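Local structure of tail spike protein gp49 (Pseudomonas phage LKA1, 4RU4) at residues 349-354 with 372-377; 379-384 with 421-426; 518-523 with 590-595; 546-551 with 563-568. The protein forms the trimeric tailspike of the phage and probably acts as a lyase that degrades the O-specific polysaccharide of its Pseudomonas host. All blocks are in the same frame, centred on the assembly; numbering follows the deposited sequence.

Contact 1 (349-354 with 372-377); sequences ATWQGK and VISAEI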
# COMPACT_ATOMS: atom_id res chain seq x y z
N ALA B 349 14.12 6.57 9.66
CA ALA B 349 13.20 5.68 10.34
C ALA B 349 13.98 4.58 11.09
O ALA B 349 15.20 4.48 10.98
CB ALA B 349 12.21 5.08 9.34
N THR B 350 13.27 3.74 11.85
CA THR B 350 13.99 2.78 12.68
C THR B 350 13.32 1.41 12.77
O THR B 350 12.09 1.29 12.73
CB THR B 350 14.20 3.32 14.14
OG1 THR B 350 15.06 2.43 14.88
CG2 THR B 350 12.87 3.36 14.86
N TRP B 351 14.15 0.38 12.90
CA TRP B 351 13.71 -0.97 13.21
C TRP B 351 14.12 -1.23 14.66
O TRP B 351 15.30 -1.19 14.96
CB TRP B 351 14.50 -1.94 12.35
CG TRP B 351 14.01 -2.23 10.96
CD1 TRP B 351 12.71 -2.19 10.49
CD2 TRP B 351 14.83 -2.62 9.86
NE1 TRP B 351 12.70 -2.57 9.15
CE2 TRP B 351 13.98 -2.87 8.76
CE3 TRP B 351 16.21 -2.84 9.72
CZ2 TRP B 351 14.46 -3.29 7.53
CZ3 TRP B 351 16.69 -3.28 8.50
CH2 TRP B 351 15.81 -3.49 7.42
N GLN B 352 13.16 -1.53 15.53
CA GLN B 352 13.42 -1.90 16.91
C GLN B 352 12.33 -2.90 17.32
O GLN B 352 11.24 -2.91 16.75
CB GLN B 352 13.33 -0.65 17.82
CG GLN B 352 14.19 0.50 17.37
CD GLN B 352 14.36 1.60 18.41
OE1 GLN B 352 14.24 1.35 19.61
NE2 GLN B 352 14.67 2.82 17.94
N GLY B 353 12.60 -3.72 18.33
CA GLY B 353 11.56 -4.61 18.85
C GLY B 353 11.48 -5.90 18.06
O GLY B 353 12.46 -6.62 17.96
N LYS B 354 10.32 -6.19 17.47
CA LYS B 354 10.11 -7.48 16.79
C LYS B 354 9.02 -7.36 15.75
O LYS B 354 7.98 -6.79 16.04
CB LYS B 354 9.68 -8.56 17.81
CG LYS B 354 9.23 -9.92 17.17
CD LYS B 354 9.02 -11.02 18.24
CE LYS B 354 8.37 -12.29 17.66
NZ LYS B 354 8.13 -13.29 18.78
N VAL B 372 17.63 4.15 7.43
CA VAL B 372 16.95 3.30 8.37
C VAL B 372 17.98 2.83 9.37
O VAL B 372 19.00 2.29 8.97
CB VAL B 372 16.32 2.06 7.69
CG1 VAL B 372 15.74 1.13 8.77
CG2 VAL B 372 15.23 2.51 6.68
N ILE B 373 17.75 3.06 10.66
CA ILE B 373 18.69 2.66 11.72
C ILE B 373 18.02 1.66 12.68
O ILE B 373 16.80 1.68 12.86
CB ILE B 373 19.26 3.90 12.47
CG1 ILE B 373 20.46 3.51 13.35
CG2 ILE B 373 18.17 4.60 13.31
CD1 ILE B 373 21.37 4.67 13.72
N SER B 374 18.79 0.78 13.31
CA SER B 374 18.18 -0.18 14.21
C SER B 374 18.61 0.06 15.66
O SER B 374 19.62 0.69 15.92
CB SER B 374 18.57 -1.60 13.80
OG SER B 374 18.30 -1.83 12.43
N ALA B 375 17.84 -0.47 16.61
CA ALA B 375 18.23 -0.52 18.02
C ALA B 375 17.36 -1.56 18.68
O ALA B 375 16.25 -1.81 18.20
CB ALA B 375 18.01 0.84 18.69
N GLU B 376 17.83 -2.15 19.77
CA GLU B 376 16.95 -2.90 20.66
C GLU B 376 16.20 -3.98 19.90
O GLU B 376 14.96 -4.14 20.04
CB GLU B 376 15.98 -1.94 21.40
CG GLU B 376 16.71 -0.81 22.16
CD GLU B 376 15.80 0.04 23.07
OE1 GLU B 376 14.57 0.12 22.83
OE2 GLU B 376 16.34 0.68 24.02
N ILE B 377 16.94 -4.71 19.07
CA ILE B 377 16.38 -5.79 18.26
C ILE B 377 16.19 -7.04 19.13
O ILE B 377 17.17 -7.67 19.54
CB ILE B 377 17.26 -6.11 17.01
CG1 ILE B 377 17.29 -4.89 16.06
CG2 ILE B 377 16.77 -7.36 16.29
CD1 ILE B 377 15.91 -4.54 15.43
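Strands 349-352 and 372-377 run parallel, their axes 4.5 Å apart at 30°, with Ala349 beside Val372 and Trp351 beside Ser374. The register then slips by one residue, so that Gly353 pairs with Ile377; this is a beta bulge, and there Gly353 N donates to Glu376 O (2.9 Å). Ile373 O is gripped from opposite faces of its carbonyl plane, by Trp351 N at 3.0 Å and by Thr350 OG1 at 2.8 Å. The hydroxyl gets there because OG1 stands anti to the backbone N (chi1 -172°). Thr350 OG1 in turn accepts Gln352 NE2 at 3.1 Å, in the plane of that amide, which fixes the rotation of the glutamine end.

The pair belongs to two successive turns of the pectin lyase-like parallel beta-helix, and Trp351 shares its side of the sheet with Val372 and Ser374. Val372 CG1 lies over one face of the indole, 4.2 Å from the six-membered ring centroid and 19° off its normal. Ser374 OG meets the ring edge in plane, 3.6 Å from Trp351 CE3, while its hydrogen bond goes to Asp404 O. Across the bulge, Ile377 CD1 comes within 3.4 Å of Trp351 O. Phe382 and Phe422 also meet the indole.

Contact 2 (379-384 with 421-426); sequences GGTFLL and NFLIQG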
# COMPACT_ATOMS: atom_id res chain seq x y z
N GLY B 379 14.44 -9.66 17.98
CA GLY B 379 14.40 -10.74 17.03
C GLY B 379 13.14 -10.70 16.19
O GLY B 379 12.29 -9.81 16.34
N GLY B 380 13.03 -11.63 15.25
CA GLY B 380 11.90 -11.65 14.34
C GLY B 380 12.25 -11.05 12.99
O GLY B 380 13.39 -11.10 12.55
N THR B 381 11.26 -10.48 12.31
CA THR B 381 11.46 -10.10 10.92
C THR B 381 11.33 -8.59 10.78
O THR B 381 10.40 -7.98 11.31
CB THR B 381 10.41 -10.82 10.06
OG1 THR B 381 10.63 -12.23 10.16
CG2 THR B 381 10.48 -10.40 8.59
N PHE B 382 12.26 -7.99 10.04
CA PHE B 382 12.26 -6.55 9.87
C PHE B 382 12.34 -6.26 8.37
O PHE B 382 13.26 -6.74 7.69
CB PHE B 382 13.44 -5.95 10.63
CG PHE B 382 13.42 -6.31 12.08
CD1 PHE B 382 13.98 -7.51 12.53
CD2 PHE B 382 12.76 -5.48 13.00
CE1 PHE B 382 13.92 -7.87 13.90
CE2 PHE B 382 12.71 -5.84 14.37
CZ PHE B 382 13.29 -7.03 14.81
N LEU B 383 11.37 -5.50 7.88
CA LEU B 383 11.08 -5.46 6.45
C LEU B 383 11.05 -4.03 5.97
O LEU B 383 10.43 -3.17 6.62
CB LEU B 383 9.71 -6.12 6.19
CG LEU B 383 9.11 -6.07 4.78
CD1 LEU B 383 10.05 -6.73 3.76
CD2 LEU B 383 7.75 -6.77 4.75
N LEU B 384 11.73 -3.76 4.85
CA LEU B 384 11.51 -2.54 4.06
C LEU B 384 10.87 -3.03 2.76
O LEU B 384 11.54 -3.57 1.88
CB LEU B 384 12.82 -1.80 3.74
CG LEU B 384 13.60 -1.27 4.93
CD1 LEU B 384 14.83 -0.49 4.47
CD2 LEU B 384 12.70 -0.39 5.80
N ASN B 421 15.45 -11.78 10.86
CA ASN B 421 15.43 -11.76 9.40
C ASN B 421 15.33 -10.30 8.94
O ASN B 421 14.38 -9.62 9.28
CB ASN B 421 14.21 -12.52 8.88
CG ASN B 421 14.10 -13.88 9.48
OD1 ASN B 421 15.05 -14.65 9.46
ND2 ASN B 421 12.94 -14.19 10.04
N PHE B 422 16.33 -9.81 8.23
CA PHE B 422 16.27 -8.45 7.72
C PHE B 422 16.02 -8.52 6.23
O PHE B 422 16.83 -9.09 5.47
CB PHE B 422 17.59 -7.71 8.03
CG PHE B 422 17.79 -7.49 9.49
CD1 PHE B 422 17.11 -6.47 10.13
CD2 PHE B 422 18.59 -8.34 10.25
CE1 PHE B 422 17.24 -6.29 11.49
CE2 PHE B 422 18.75 -8.12 11.60
CZ PHE B 422 18.06 -7.11 12.22
N LEU B 423 14.88 -7.96 5.81
CA LEU B 423 14.41 -8.11 4.43
C LEU B 423 14.30 -6.78 3.75
O LEU B 423 13.59 -5.90 4.25
CB LEU B 423 13.00 -8.75 4.41
CG LEU B 423 12.81 -9.98 5.30
CD1 LEU B 423 11.38 -10.49 5.27
CD2 LEU B 423 13.81 -11.10 4.96
N ILE B 424 14.92 -6.65 2.58
CA ILE B 424 14.77 -5.45 1.77
C ILE B 424 14.23 -5.94 0.45
O ILE B 424 14.90 -6.70 -0.26
CB ILE B 424 16.10 -4.68 1.56
CG1 ILE B 424 16.61 -4.07 2.87
CG2 ILE B 424 15.91 -3.56 0.53
CD1 ILE B 424 17.33 -5.07 3.77
N GLN B 425 13.00 -5.56 0.15
CA GLN B 425 12.32 -6.10 -1.02
C GLN B 425 11.85 -5.00 -1.96
O GLN B 425 10.93 -4.23 -1.65
CB GLN B 425 11.14 -7.00 -0.64
CG GLN B 425 11.49 -8.19 0.28
CD GLN B 425 10.28 -9.10 0.51
OE1 GLN B 425 9.17 -8.75 0.13
NE2 GLN B 425 10.50 -10.26 1.12
N GLY B 426 12.46 -4.97 -3.13
CA GLY B 426 12.01 -4.06 -4.17
C GLY B 426 12.25 -2.61 -3.80
O GLY B 426 13.14 -2.28 -2.99
O HOH W 1 12.15 -1.52 -0.09
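Two neighbouring turns of the parallel beta-helix stack here, with strand 380-384 set in register with strand 421-425, Thr381 beside Asn421 and Leu384 beside Ile424. The evidence for a regular solenoid sheet is an axis separation of 4.7 Å at 15° and an alternating series of backbone bonds, from Asn421 N to Gly380 O through to Gln425 N to Leu384 O.

Phe382 and Phe422 lie side by side and point the same way into the interior of the beta-helix, where Trp351 meets both. Their planes are 21° apart but slid, so with centroids 5.3 Å apart the rings barely overlap. Phe382 CD1 comes closest, 3.6 Å from Phe422 CE1.

The other face carries Thr381, Leu383, Asn421 and Leu423, and packs partly against the second subunit. With OG1 beside its backbone N (chi1 -63°), Thr381 turns OG1 to Asn421 and CG2 to Leu423. Asn421 ND2 donates to Thr381 OG1 at 3.0 Å along an almost straight line within its own amide plane, while Asn421 OD1 takes a bond from Asn453 on the next strand; bonds at both ends thus fix the rotation of the amide. The tightest carbon pair is Thr381 CG2 with Leu423 CD1, at 3.4 Å.

Contact 3 (518-523 with 590-595); sequences RVQVTT and TNQLNW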
# COMPACT_ATOMS: atom_id res chain seq x y z
N ARG B 518 31.07 -13.40 -22.99
CA ARG B 518 31.68 -14.18 -24.06
C ARG B 518 33.03 -13.55 -24.36
O ARG B 518 33.10 -12.39 -24.76
CB ARG B 518 30.79 -14.19 -25.32
CG ARG B 518 29.40 -14.83 -25.10
CD ARG B 518 28.37 -14.43 -26.14
NE ARG B 518 28.81 -14.68 -27.52
CZ ARG B 518 28.51 -15.77 -28.22
NH1 ARG B 518 27.78 -16.74 -27.68
NH2 ARG B 518 28.95 -15.89 -29.47
N VAL B 519 34.10 -14.32 -24.14
CA VAL B 519 35.46 -13.84 -24.38
C VAL B 519 36.12 -14.58 -25.54
O VAL B 519 36.23 -15.81 -25.54
CB VAL B 519 36.33 -13.98 -23.10
CG1 VAL B 519 37.80 -13.61 -23.39
CG2 VAL B 519 35.75 -13.12 -21.97
N GLN B 520 36.55 -13.83 -26.56
CA GLN B 520 37.15 -14.46 -27.72
C GLN B 520 38.60 -14.85 -27.42
O GLN B 520 39.34 -14.08 -26.80
CB GLN B 520 37.10 -13.55 -28.94
CG GLN B 520 37.76 -14.15 -30.14
CD GLN B 520 37.54 -13.33 -31.37
OE1 GLN B 520 36.49 -13.42 -32.00
NE2 GLN B 520 38.51 -12.51 -31.72
N VAL B 521 39.00 -16.06 -27.83
CA VAL B 521 40.41 -16.46 -27.79
C VAL B 521 40.81 -17.02 -29.16
O VAL B 521 40.01 -17.63 -29.83
CB VAL B 521 40.72 -17.51 -26.69
CG1 VAL B 521 40.40 -16.95 -25.29
CG2 VAL B 521 39.98 -18.84 -26.93
N THR B 522 42.06 -16.81 -29.54
CA THR B 522 42.58 -17.38 -30.78
C THR B 522 43.68 -18.38 -30.43
O THR B 522 44.63 -18.06 -29.69
CB THR B 522 43.15 -16.28 -31.68
OG1 THR B 522 42.12 -15.31 -31.93
CG2 THR B 522 43.64 -16.87 -33.02
N THR B 523 43.53 -19.60 -30.94
CA THR B 523 44.55 -20.61 -30.71
C THR B 523 45.88 -20.25 -31.40
O THR B 523 45.93 -19.45 -32.34
CB THR B 523 44.05 -22.00 -31.15
OG1 THR B 523 43.61 -21.95 -32.52
CG2 THR B 523 42.89 -22.44 -30.26
N THR B 590 39.60 -18.44 -34.13
CA THR B 590 38.88 -17.87 -33.00
C THR B 590 37.95 -18.89 -32.35
O THR B 590 37.50 -19.83 -32.99
CB THR B 590 38.04 -16.68 -33.44
OG1 THR B 590 37.13 -17.10 -34.46
CG2 THR B 590 38.97 -15.59 -34.02
N ASN B 591 37.71 -18.69 -31.06
CA ASN B 591 36.77 -19.48 -30.27
C ASN B 591 36.14 -18.51 -29.29
O ASN B 591 36.80 -17.56 -28.86
CB ASN B 591 37.51 -20.55 -29.47
CG ASN B 591 38.41 -21.42 -30.32
OD1 ASN B 591 38.08 -22.57 -30.63
ND2 ASN B 591 39.57 -20.88 -30.70
N GLN B 592 34.89 -18.73 -28.92
CA GLN B 592 34.25 -17.90 -27.90
C GLN B 592 34.16 -18.69 -26.59
O GLN B 592 33.47 -19.72 -26.54
CB GLN B 592 32.84 -17.48 -28.34
CG GLN B 592 32.79 -16.62 -29.59
CD GLN B 592 33.44 -15.25 -29.40
OE1 GLN B 592 33.61 -14.79 -28.29
NE2 GLN B 592 33.82 -14.63 -30.49
N LEU B 593 34.85 -18.22 -25.56
CA LEU B 593 34.73 -18.81 -24.23
C LEU B 593 33.58 -18.12 -23.48
O LEU B 593 33.66 -16.94 -23.13
CB LEU B 593 36.06 -18.72 -23.45
CG LEU B 593 37.23 -19.45 -24.14
CD1 LEU B 593 38.46 -19.56 -23.20
CD2 LEU B 593 36.79 -20.83 -24.64
N ASN B 594 32.48 -18.85 -23.31
CA ASN B 594 31.28 -18.35 -22.64
C ASN B 594 31.39 -18.69 -21.15
O ASN B 594 31.37 -19.87 -20.77
CB ASN B 594 30.03 -19.07 -23.18
CG ASN B 594 29.67 -18.68 -24.61
OD1 ASN B 594 28.52 -18.32 -24.87
ND2 ASN B 594 30.64 -18.75 -25.54
N TRP B 595 31.54 -17.68 -20.31
CA TRP B 595 31.82 -17.94 -18.89
C TRP B 595 30.73 -17.33 -18.06
O TRP B 595 30.06 -16.37 -18.48
CB TRP B 595 33.19 -17.33 -18.49
CG TRP B 595 33.14 -15.82 -18.46
CD1 TRP B 595 33.37 -14.98 -19.52
CD2 TRP B 595 32.81 -14.98 -17.35
NE1 TRP B 595 33.21 -13.67 -19.13
CE2 TRP B 595 32.86 -13.63 -17.81
CE3 TRP B 595 32.46 -15.22 -16.01
CZ2 TRP B 595 32.59 -12.54 -16.97
CZ3 TRP B 595 32.19 -14.14 -15.17
CH2 TRP B 595 32.26 -12.80 -15.67
O HOH W 2 33.18 -12.19 -27.55
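Arg518 runs alongside Asn594 and crosses Gln592 at about a right angle; its CB is 4.1 Å from Gln592 OE1. CG rests 3.6 Å from Asn594 OD1, and CD stays alongside the same oxygen. A bend at chi3 (54°) then swings the guanidinium over, so that Asn594 ND2 lies above one of its faces, with amide and guanidinium planes 82° apart. At the tip, NH2 passes 3.9 Å from Gln592 CG, while NH1 donates to Thr568 OG1 and Pro544 O of the third subunit.

Behind the side chains the strands are antiparallel. Val519 and Leu593 form a hydrogen-bonded pair, Val519 N reaching Leu593 O at 2.8 Å and 177°, and Val521 pairs likewise with Asn591. Water 2 joins Arg518 O (2.8 Å) to Gln592 OE1 (2.7 Å). On the reverse face Val521 CG1 packs 3.9 Å from Leu593 CD1; strands 529-535 and 572-578 cover this side, as expected of an Ig-like sandwich. The chemistry is therefore divided: one face is largely apolar, with Asn591 the polar exception, its OD1 bonded to Lys550; on the polar face the Arg518 charge is paired with Asp552 of its own chain, while Arg518 NH1 and Asn594 OD1 bond the third subunit.

Contact 4 (546-551 with 563-568); sequences VQVTKT and AIANPT
Peptide planes are the flat groups where Val548 meets Ile564 and Ala563 meets the Thr549-Lys550 link. Val548 CG2 stands almost straight above Ile564 O, 3.7 Å from it, on one face of the carbonyl; the backbone of the next residue, Ala565, hydrogen-bonds to the second subunit. In return, Ala563 CB sits over a face of the Thr549-Lys550 peptide, 4.0 Å from Lys550 N.

The two methyls of Val548 have different partners. With CG1 anti to the backbone N (chi1 -170°), Val548 directs CG1 to Ala563 CB at 3.8 Å and CG2 past the Ile564 carbonyl to Ala565 CB at 4.2 Å. Val546 CG1 reaches the same Ala565 CB, also at 4.2 Å. The chain turns a corner at Asn566 and Pro567, which are joined by a cis peptide bond, and past it Thr568 CG2 lies 4.1 Å from Val546 CG2. Thr568 OG1 instead bonds Asp552 of the second subunit.

The strand axes approach to 5.8 Å at 150°, and van der Waals packing alone joins the segments. Strand 545-551 pairs with 590-600, whereas 562-568 pairs with 572-578. Small apolar side chains meeting between separately paired strands are consistent with the beta-sandwich of an Ig-like domain.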
# COMPACT_ATOMS: atom_id res chain seq x y z
N VAL B 546 31.75 -21.45 -11.09
CA VAL B 546 32.05 -20.96 -12.44
C VAL B 546 31.77 -22.01 -13.52
O VAL B 546 32.14 -23.19 -13.36
CB VAL B 546 33.57 -20.57 -12.51
CG1 VAL B 546 33.98 -20.18 -13.94
CG2 VAL B 546 33.85 -19.41 -11.51
N GLN B 547 31.11 -21.60 -14.61
CA GLN B 547 31.00 -22.44 -15.81
C GLN B 547 31.72 -21.81 -16.99
O GLN B 547 31.73 -20.59 -17.13
CB GLN B 547 29.53 -22.68 -16.19
CG GLN B 547 28.68 -23.15 -15.01
CD GLN B 547 29.06 -24.55 -14.54
OE1 GLN B 547 29.61 -25.35 -15.31
NE2 GLN B 547 28.73 -24.86 -13.30
N VAL B 548 32.35 -22.64 -17.81
CA VAL B 548 32.92 -22.16 -19.06
C VAL B 548 32.58 -23.16 -20.17
O VAL B 548 32.75 -24.36 -20.01
CB VAL B 548 34.47 -22.01 -18.97
CG1 VAL B 548 35.00 -21.28 -20.22
CG2 VAL B 548 34.90 -21.28 -17.69
N THR B 549 32.11 -22.64 -21.30
CA THR B 549 31.82 -23.46 -22.47
C THR B 549 32.38 -22.79 -23.72
O THR B 549 32.32 -21.56 -23.85
CB THR B 549 30.29 -23.67 -22.62
OG1 THR B 549 29.81 -24.44 -21.50
CG2 THR B 549 29.93 -24.38 -23.92
N LYS B 550 32.95 -23.58 -24.63
CA LYS B 550 33.42 -23.06 -25.92
C LYS B 550 32.27 -23.04 -26.93
O LYS B 550 31.54 -24.04 -27.07
CB LYS B 550 34.55 -23.94 -26.47
CG LYS B 550 34.75 -23.82 -28.00
CD LYS B 550 35.99 -24.58 -28.45
CE LYS B 550 35.93 -24.98 -29.90
NZ LYS B 550 37.30 -25.21 -30.44
N THR B 551 32.11 -21.90 -27.60
CA THR B 551 31.16 -21.79 -28.71
C THR B 551 31.75 -21.19 -30.01
O THR B 551 32.87 -20.63 -30.04
CB THR B 551 29.91 -20.97 -28.33
OG1 THR B 551 30.25 -19.59 -28.24
CG2 THR B 551 29.28 -21.48 -27.02
N ALA B 563 37.41 -26.35 -22.30
CA ALA B 563 37.24 -25.07 -21.64
C ALA B 563 37.23 -25.25 -20.13
O ALA B 563 36.44 -26.04 -19.61
CB ALA B 563 35.91 -24.42 -22.10
N ILE B 564 38.09 -24.50 -19.44
CA ILE B 564 38.21 -24.53 -17.98
C ILE B 564 38.44 -23.12 -17.47
O ILE B 564 38.47 -22.17 -18.25
CB ILE B 564 39.39 -25.41 -17.52
CG1 ILE B 564 40.71 -24.82 -18.04
CG2 ILE B 564 39.20 -26.88 -18.01
CD1 ILE B 564 42.00 -25.55 -17.52
N ALA B 565 38.58 -22.97 -16.16
CA ALA B 565 39.07 -21.72 -15.59
C ALA B 565 40.15 -22.09 -14.56
O ALA B 565 39.91 -22.89 -13.67
CB ALA B 565 37.96 -20.97 -14.90
N ASN B 566 41.32 -21.50 -14.69
CA ASN B 566 42.40 -21.80 -13.74
C ASN B 566 43.39 -20.67 -13.75
O ASN B 566 44.02 -20.47 -14.76
CB ASN B 566 43.14 -23.09 -14.14
CG ASN B 566 44.19 -23.50 -13.10
OD1 ASN B 566 44.11 -23.09 -11.94
ND2 ASN B 566 45.16 -24.32 -13.50
N PRO B 567 43.51 -19.92 -12.63
CA PRO B 567 42.72 -20.14 -11.39
C PRO B 567 41.36 -19.44 -11.40
O PRO B 567 41.02 -18.78 -12.41
CB PRO B 567 43.57 -19.46 -10.32
CG PRO B 567 44.20 -18.27 -11.08
CD PRO B 567 44.53 -18.86 -12.45
N THR B 568 40.60 -19.61 -10.30
CA THR B 568 39.43 -18.81 -10.00
C THR B 568 39.66 -18.23 -8.62
O THR B 568 40.44 -18.77 -7.82
CB THR B 568 38.09 -19.63 -10.00
OG1 THR B 568 38.14 -20.64 -8.99
CG2 THR B 568 37.82 -20.32 -11.36

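Contacts 1 and 2 are buried in the beta-helix and touch: the indole of 349-354 packs against Leu384, and strand 380-385 directly follows 372-377. Both are parallel pairs; contact 2 keeps its register throughout, whereas that of contact 1 shifts by one residue at a bulge. Contacts 3 and 4 lie over 35 Å away, centre to centre, in the C-terminal Ig-like domain, with 4 nested in the loop that 3 closes. Strands 590-600 and 545-551 are neighbours, and Lys550 NZ reaches Asn591 OD1. Contact 3 is antiparallel, hydrogen-bonded and partly exposed; contact 4 is buried and joined by van der Waals packing alone. Polar groups in both bond to neighbouring subunits.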